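Local coordinates for diaminopimelate decarboxylase (Phaeodactylum tricornutum, PDB 7JPJ), which probably catalyses the pyridoxal-phosphate-dependent decarboxylation of diaminopimelate to lysine, the last step of lysine biosynthesis, at residues A[241-252]-A[281-289]. Numbering follows the deposited sequence.
Sequences VGRNKGEVTTDL and GTYLVAMAG. With DLY (D-lysine), chain C; SO4 (sulfate ion), chain D.
At the C-terminal mouth of the pyridoxal-binding barrel, segment 241-252, the loop after strand 232-234 up to the first residue of helix 252-270, packs on helix 282-285. Val241 and Tyr283 form its centre: Val241 CG2 lies 3.8 Å from Tyr283 CD1, while CG1, anti to the backbone N (chi1 176°), reaches Met287 CG at 3.7 Å. The Tyr283 ring points end-on at the 249-252 limb, and its hydroxyl donates to Thr250 O at 2.9 Å; the C=O...donor angle of 171° shows a bond nearly collinear with the carbonyl. Leu252 approaches from the opposite direction, its CD2 over one ring face, offset toward the rim, and Leu252 CD1 3.5 Å from Tyr283 CE2. Gly242 N donates to Thr249 OG1, tying the loop's limbs together. Arg243 runs extended past Met287 SD, and its NH1 donates to D-lysine OXT at 3.1 Å (164°), with the ligand carboxylate carbon in the guanidinium plane. Gly281 N and Thr282 N and OG1 (2.8 Å to O1) hold a sulfate, probably from the crystallisation liquor, which Gly238 N and Tyr395 OH also bind. Near the ligand carboxylate, it sits where the cofactor phosphate would probably bind in a fold-type III decarboxylase.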
ATOM      1  N   VAL A 241      14.655   6.355 -13.959  1.00 24.44           N
ATOM      2  CA  VAL A 241      15.720   5.415 -13.636  1.00 23.71           C
ATOM      3  C   VAL A 241      15.353   4.068 -14.240  1.00 24.35           C
ATOM      4  O   VAL A 241      14.263   3.543 -13.981  1.00 23.93           O
ATOM      5  CB  VAL A 241      15.931   5.291 -12.115  1.00 20.50           C
ATOM      6  CG1 VAL A 241      16.975   4.232 -11.803  1.00 20.17           C
ATOM      7  CG2 VAL A 241      16.327   6.627 -11.521  1.00 19.11           C
ATOM      8  N   GLY A 242      16.255   3.514 -15.045  1.00 21.70           N
ATOM      9  CA  GLY A 242      16.031   2.207 -15.631  1.00 23.21           C
ATOM     10  C   GLY A 242      16.536   1.090 -14.745  1.00 23.22           C
ATOM     11  O   GLY A 242      17.724   0.757 -14.771  1.00 23.78           O
ATOM     12  N   ARG A 243      15.644   0.504 -13.948  1.00 22.74           N
ATOM     13  CA  ARG A 243      16.056  -0.572 -13.052  1.00 22.87           C
ATOM     14  C   ARG A 243      16.431  -1.828 -13.829  1.00 24.75           C
ATOM     15  O   ARG A 243      17.414  -2.500 -13.499  1.00 25.25           O
ATOM     16  CB  ARG A 243      14.942  -0.876 -12.053  1.00 22.14           C
ATOM     17  CG  ARG A 243      14.578   0.285 -11.147  1.00 20.46           C
ATOM     18  CD  ARG A 243      13.359  -0.055 -10.309  1.00 20.10           C
ATOM     19  NE  ARG A 243      12.967   1.033  -9.417  1.00 18.72           N
ATOM     20  CZ  ARG A 243      12.226   2.070  -9.786  1.00 18.17           C
ATOM     21  NH1 ARG A 243      11.799   2.169 -11.037  1.00 18.89           N
ATOM     22  NH2 ARG A 243      11.910   3.010  -8.906  1.00 17.07           N
ATOM     23  N   ASN A 244      15.670  -2.156 -14.864  1.00 21.74           N
ATOM     24  CA  ASN A 244      15.852  -3.396 -15.600  1.00 22.14           C
ATOM     25  C   ASN A 244      16.682  -3.161 -16.853  1.00 23.23           C
ATOM     26  O   ASN A 244      16.693  -2.065 -17.421  1.00 23.35           O
ATOM     27  CB  ASN A 244      14.500  -4.002 -15.971  1.00 22.01           C
ATOM     28  CG  ASN A 244      13.562  -4.085 -14.786  1.00 21.45           C
ATOM     29  OD1 ASN A 244      13.654  -5.003 -13.971  1.00 21.50           O
ATOM     30  ND2 ASN A 244      12.660  -3.115 -14.676  1.00 20.81           N
ATOM     31  N   LYS A 245      17.385  -4.210 -17.273  1.00 23.65           N
ATOM     32  CA  LYS A 245      18.206  -4.143 -18.472  1.00 24.84           C
ATOM     33  C   LYS A 245      17.348  -3.784 -19.678  1.00 25.43           C
ATOM     34  O   LYS A 245      16.288  -4.375 -19.901  1.00 25.41           O
ATOM     35  CB  LYS A 245      18.912  -5.483 -18.696  1.00 26.06           C
ATOM     36  CG  LYS A 245      20.063  -5.437 -19.686  1.00 27.97           C
ATOM     37  CD  LYS A 245      19.967  -6.563 -20.705  1.00 29.56           C
ATOM     38  CE  LYS A 245      21.263  -6.706 -21.500  1.00 31.87           C
ATOM     39  NZ  LYS A 245      21.891  -5.384 -21.800  1.00 32.01           N
ATOM     40  N   GLY A 246      17.807  -2.799 -20.452  1.00 24.83           N
ATOM     41  CA  GLY A 246      17.097  -2.314 -21.609  1.00 25.66           C
ATOM     42  C   GLY A 246      16.395  -0.989 -21.394  1.00 24.56           C
ATOM     43  O   GLY A 246      16.276  -0.202 -22.340  1.00 25.43           O
ATOM     44  N   GLU A 247      15.923  -0.726 -20.180  1.00 25.70           N
ATOM     45  CA  GLU A 247      15.288   0.547 -19.879  1.00 24.98           C
ATOM     46  C   GLU A 247      16.343   1.639 -19.758  1.00 25.19           C
ATOM     47  O   GLU A 247      17.465   1.400 -19.305  1.00 25.46           O
ATOM     48  CB  GLU A 247      14.467   0.444 -18.593  1.00 23.76           C
ATOM     49  CG  GLU A 247      13.357  -0.599 -18.669  1.00 23.66           C
ATOM     50  CD  GLU A 247      12.697  -0.874 -17.329  1.00 22.64           C
ATOM     51  OE1 GLU A 247      13.344  -0.660 -16.280  1.00 22.05           O
ATOM     52  OE2 GLU A 247      11.527  -1.311 -17.328  1.00 22.76           O
ATOM     53  N   VAL A 248      15.980   2.849 -20.181  1.00 24.18           N
ATOM     54  CA  VAL A 248      16.922   3.958 -20.284  1.00 24.39           C
ATOM     55  C   VAL A 248      16.834   4.816 -19.029  1.00 22.90           C
ATOM     56  O   VAL A 248      15.742   5.225 -18.618  1.00 22.03           O
ATOM     57  CB  VAL A 248      16.658   4.799 -21.547  1.00 25.50           C
ATOM     58  CG1 VAL A 248      17.420   6.115 -21.482  1.00 25.44           C
ATOM     59  CG2 VAL A 248      17.052   4.019 -22.794  1.00 27.39           C
ATOM     60  N   THR A 249      17.988   5.078 -18.418  1.00 24.25           N
ATOM     61  CA  THR A 249      18.107   6.044 -17.336  1.00 24.45           C
ATOM     62  C   THR A 249      18.387   7.422 -17.923  1.00 25.25           C
ATOM     63  O   THR A 249      19.162   7.556 -18.873  1.00 26.01           O
ATOM     64  CB  THR A 249      19.228   5.638 -16.372  1.00 24.92           C
ATOM     65  OG1 THR A 249      18.862   4.432 -15.692  1.00 24.47           O
ATOM     66  CG2 THR A 249      19.497   6.728 -15.344  1.00 25.21           C
ATOM     67  N   THR A 250      17.740   8.442 -17.362  1.00 23.35           N
ATOM     68  CA  THR A 250      17.922   9.801 -17.855  1.00 24.23           C
ATOM     69  C   THR A 250      19.377  10.234 -17.717  1.00 25.27           C
ATOM     70  O   THR A 250      19.989  10.072 -16.658  1.00 25.22           O
ATOM     71  CB  THR A 250      17.016  10.768 -17.094  1.00 23.83           C
ATOM     72  OG1 THR A 250      15.666  10.288 -17.119  1.00 22.64           O
ATOM     73  CG2 THR A 250      17.067  12.149 -17.727  1.00 24.88           C
ATOM     74  N   ASP A 251      19.932  10.777 -18.797  1.00 22.97           N
ATOM     75  CA  ASP A 251      21.271  11.359 -18.780  1.00 23.94           C
ATOM     76  C   ASP A 251      21.142  12.823 -18.376  1.00 24.45           C
ATOM     77  O   ASP A 251      20.687  13.654 -19.170  1.00 25.33           O
ATOM     78  CB  ASP A 251      21.943  11.213 -20.143  1.00 24.70           C
ATOM     79  CG  ASP A 251      23.457  11.358 -20.070  1.00 25.38           C
ATOM     80  OD1 ASP A 251      23.960  11.979 -19.109  1.00 25.19           O
ATOM     81  OD2 ASP A 251      24.146  10.848 -20.979  1.00 25.97           O
ATOM     82  N   LEU A 252      21.541  13.138 -17.141  1.00 23.48           N
ATOM     83  CA  LEU A 252      21.367  14.494 -16.628  1.00 23.56           C
ATOM     84  C   LEU A 252      22.215  15.506 -17.389  1.00 24.70           C
ATOM     85  O   LEU A 252      21.855  16.688 -17.453  1.00 25.05           O
ATOM     86  CB  LEU A 252      21.700  14.538 -15.138  1.00 22.86           C
ATOM     87  CG  LEU A 252      20.806  13.680 -14.243  1.00 21.85           C
ATOM     88  CD1 LEU A 252      21.083  13.963 -12.775  1.00 21.17           C
ATOM     89  CD2 LEU A 252      19.343  13.917 -14.575  1.00 21.26           C
ATOM     90  N   GLY A 281      13.645  12.368  -6.535  1.00 18.63           N
ATOM     91  CA  GLY A 281      13.403  11.394  -5.494  1.00 18.07           C
ATOM     92  C   GLY A 281      13.910  10.027  -5.903  1.00 18.02           C
ATOM     93  O   GLY A 281      14.835   9.484  -5.290  1.00 18.47           O
ATOM     94  N   THR A 282      13.306   9.472  -6.957  1.00 17.52           N
ATOM     95  CA  THR A 282      13.740   8.184  -7.484  1.00 17.41           C
ATOM     96  C   THR A 282      15.218   8.209  -7.862  1.00 18.33           C
ATOM     97  O   THR A 282      15.984   7.319  -7.478  1.00 19.17           O
ATOM     98  CB  THR A 282      12.879   7.810  -8.691  1.00 17.26           C
ATOM     99  OG1 THR A 282      11.499   7.786  -8.305  1.00 17.18           O
ATOM    100  CG2 THR A 282      13.274   6.447  -9.234  1.00 17.30           C
ATOM    101  N   TYR A 283      15.642   9.242  -8.595  1.00 18.36           N
ATOM    102  CA  TYR A 283      17.001   9.280  -9.129  1.00 19.71           C
ATOM    103  C   TYR A 283      18.070   9.231  -8.045  1.00 20.64           C
ATOM    104  O   TYR A 283      19.214   8.871  -8.339  1.00 21.51           O
ATOM    105  CB  TYR A 283      17.194  10.535  -9.984  1.00 20.13           C
ATOM    106  CG  TYR A 283      18.253  10.396 -11.056  1.00 21.29           C
ATOM    107  CD1 TYR A 283      17.927   9.927 -12.322  1.00 21.45           C
ATOM    108  CD2 TYR A 283      19.578  10.738 -10.803  1.00 22.22           C
ATOM    109  CE1 TYR A 283      18.894   9.800 -13.309  1.00 22.69           C
ATOM    110  CE2 TYR A 283      20.550  10.613 -11.783  1.00 23.31           C
ATOM    111  CZ  TYR A 283      20.201  10.146 -13.033  1.00 23.66           C
ATOM    112  OH  TYR A 283      21.164  10.022 -14.009  1.00 24.51           O
ATOM    113  N   LEU A 284      17.730   9.568  -6.804  1.00 16.59           N
ATOM    114  CA  LEU A 284      18.733   9.632  -5.751  1.00 17.30           C
ATOM    115  C   LEU A 284      18.852   8.346  -4.943  1.00 17.53           C
ATOM    116  O   LEU A 284      19.947   8.033  -4.463  1.00 18.33           O
ATOM    117  CB  LEU A 284      18.424  10.793  -4.804  1.00 17.52           C
ATOM    118  CG  LEU A 284      18.941  12.174  -5.197  1.00 17.80           C
ATOM    119  CD1 LEU A 284      18.222  13.244  -4.402  1.00 17.90           C
ATOM    120  CD2 LEU A 284      20.443  12.269  -4.972  1.00 18.74           C
ATOM    121  N   VAL A 285      17.767   7.587  -4.782  1.00 16.69           N
ATOM    122  CA  VAL A 285      17.750   6.509  -3.798  1.00 16.97           C
ATOM    123  C   VAL A 285      17.299   5.175  -4.387  1.00 16.53           C
ATOM    124  O   VAL A 285      17.440   4.132  -3.738  1.00 16.81           O
ATOM    125  CB  VAL A 285      16.859   6.885  -2.596  1.00 17.08           C
ATOM    126  CG1 VAL A 285      17.449   8.061  -1.833  1.00 17.84           C
ATOM    127  CG2 VAL A 285      15.443   7.196  -3.055  1.00 16.36           C
ATOM    128  N   ALA A 286      16.752   5.186  -5.605  1.00 16.13           N
ATOM    129  CA  ALA A 286      16.181   3.973  -6.188  1.00 15.82           C
ATOM    130  C   ALA A 286      17.178   2.822  -6.242  1.00 16.33           C
ATOM    131  O   ALA A 286      16.990   1.804  -5.567  1.00 16.40           O
ATOM    132  CB  ALA A 286      15.644   4.244  -7.594  1.00 15.50           C
ATOM    133  N   MET A 287      18.237   2.967  -7.041  1.00 15.16           N
ATOM    134  CA  MET A 287      19.241   1.914  -7.171  1.00 15.91           C
ATOM    135  C   MET A 287      20.116   1.769  -5.936  1.00 16.64           C
ATOM    136  O   MET A 287      20.946   0.856  -5.898  1.00 17.42           O
ATOM    137  CB  MET A 287      20.130   2.174  -8.390  1.00 16.52           C
ATOM    138  CG  MET A 287      19.376   2.293  -9.704  1.00 16.15           C
ATOM    139  SD  MET A 287      18.197   0.963 -10.020  1.00 15.69           S
ATOM    140  CE  MET A 287      19.230  -0.489  -9.837  1.00 16.60           C
ATOM    141  N   ALA A 288      19.961   2.635  -4.940  1.00 17.71           N
ATOM    142  CA  ALA A 288      20.772   2.565  -3.735  1.00 17.85           C
ATOM    143  C   ALA A 288      20.199   1.627  -2.684  1.00 17.37           C
ATOM    144  O   ALA A 288      20.863   1.376  -1.674  1.00 17.33           O
ATOM    145  CB  ALA A 288      20.946   3.962  -3.129  1.00 17.77           C
ATOM    146  N   GLY A 289      18.999   1.101  -2.897  1.00 16.16           N
ATOM    147  CA  GLY A 289      18.364   0.244  -1.918  1.00 15.87           C
ATOM    148  C   GLY A 289      17.939  -1.074  -2.531  1.00 15.82           C
ATOM    149  O   GLY A 289      17.637  -1.161  -3.720  1.00 15.69           O
TER
HETATM  150  N   DLY C 501       9.026   3.287 -14.428  1.00 27.46           N
HETATM  151  CA  DLY C 501       8.887   3.813 -13.074  1.00 27.46           C
HETATM  152  C   DLY C 501      10.166   4.524 -12.616  1.00 27.46           C
HETATM  153  O   DLY C 501      11.100   4.745 -13.396  1.00 27.46           O
HETATM  154  CB  DLY C 501       7.692   4.767 -12.998  1.00 27.46           C
HETATM  155  CG  DLY C 501       7.151   4.999 -11.591  1.00 27.46           C
HETATM  156  CD  DLY C 501       5.899   5.864 -11.627  1.00 27.46           C
HETATM  157  CE  DLY C 501       5.449   6.274 -10.230  1.00 27.46           C
HETATM  158  NZ  DLY C 501       4.325   7.256 -10.279  1.00 27.46           N
HETATM  159  OXT DLY C 501      10.298   4.896 -11.446  1.00 27.46           O
HETATM  160  S   SO4 D 502      10.425  11.341  -8.409  1.00 20.77           S
HETATM  161  O1  SO4 D 502      10.429  10.144  -9.246  1.00 20.77           O
HETATM  162  O2  SO4 D 502      11.531  12.213  -8.806  1.00 20.77           O
HETATM  163  O3  SO4 D 502      10.583  10.966  -7.008  1.00 20.77           O
HETATM  164  O4  SO4 D 502       9.153  12.040  -8.574  1.00 20.77           O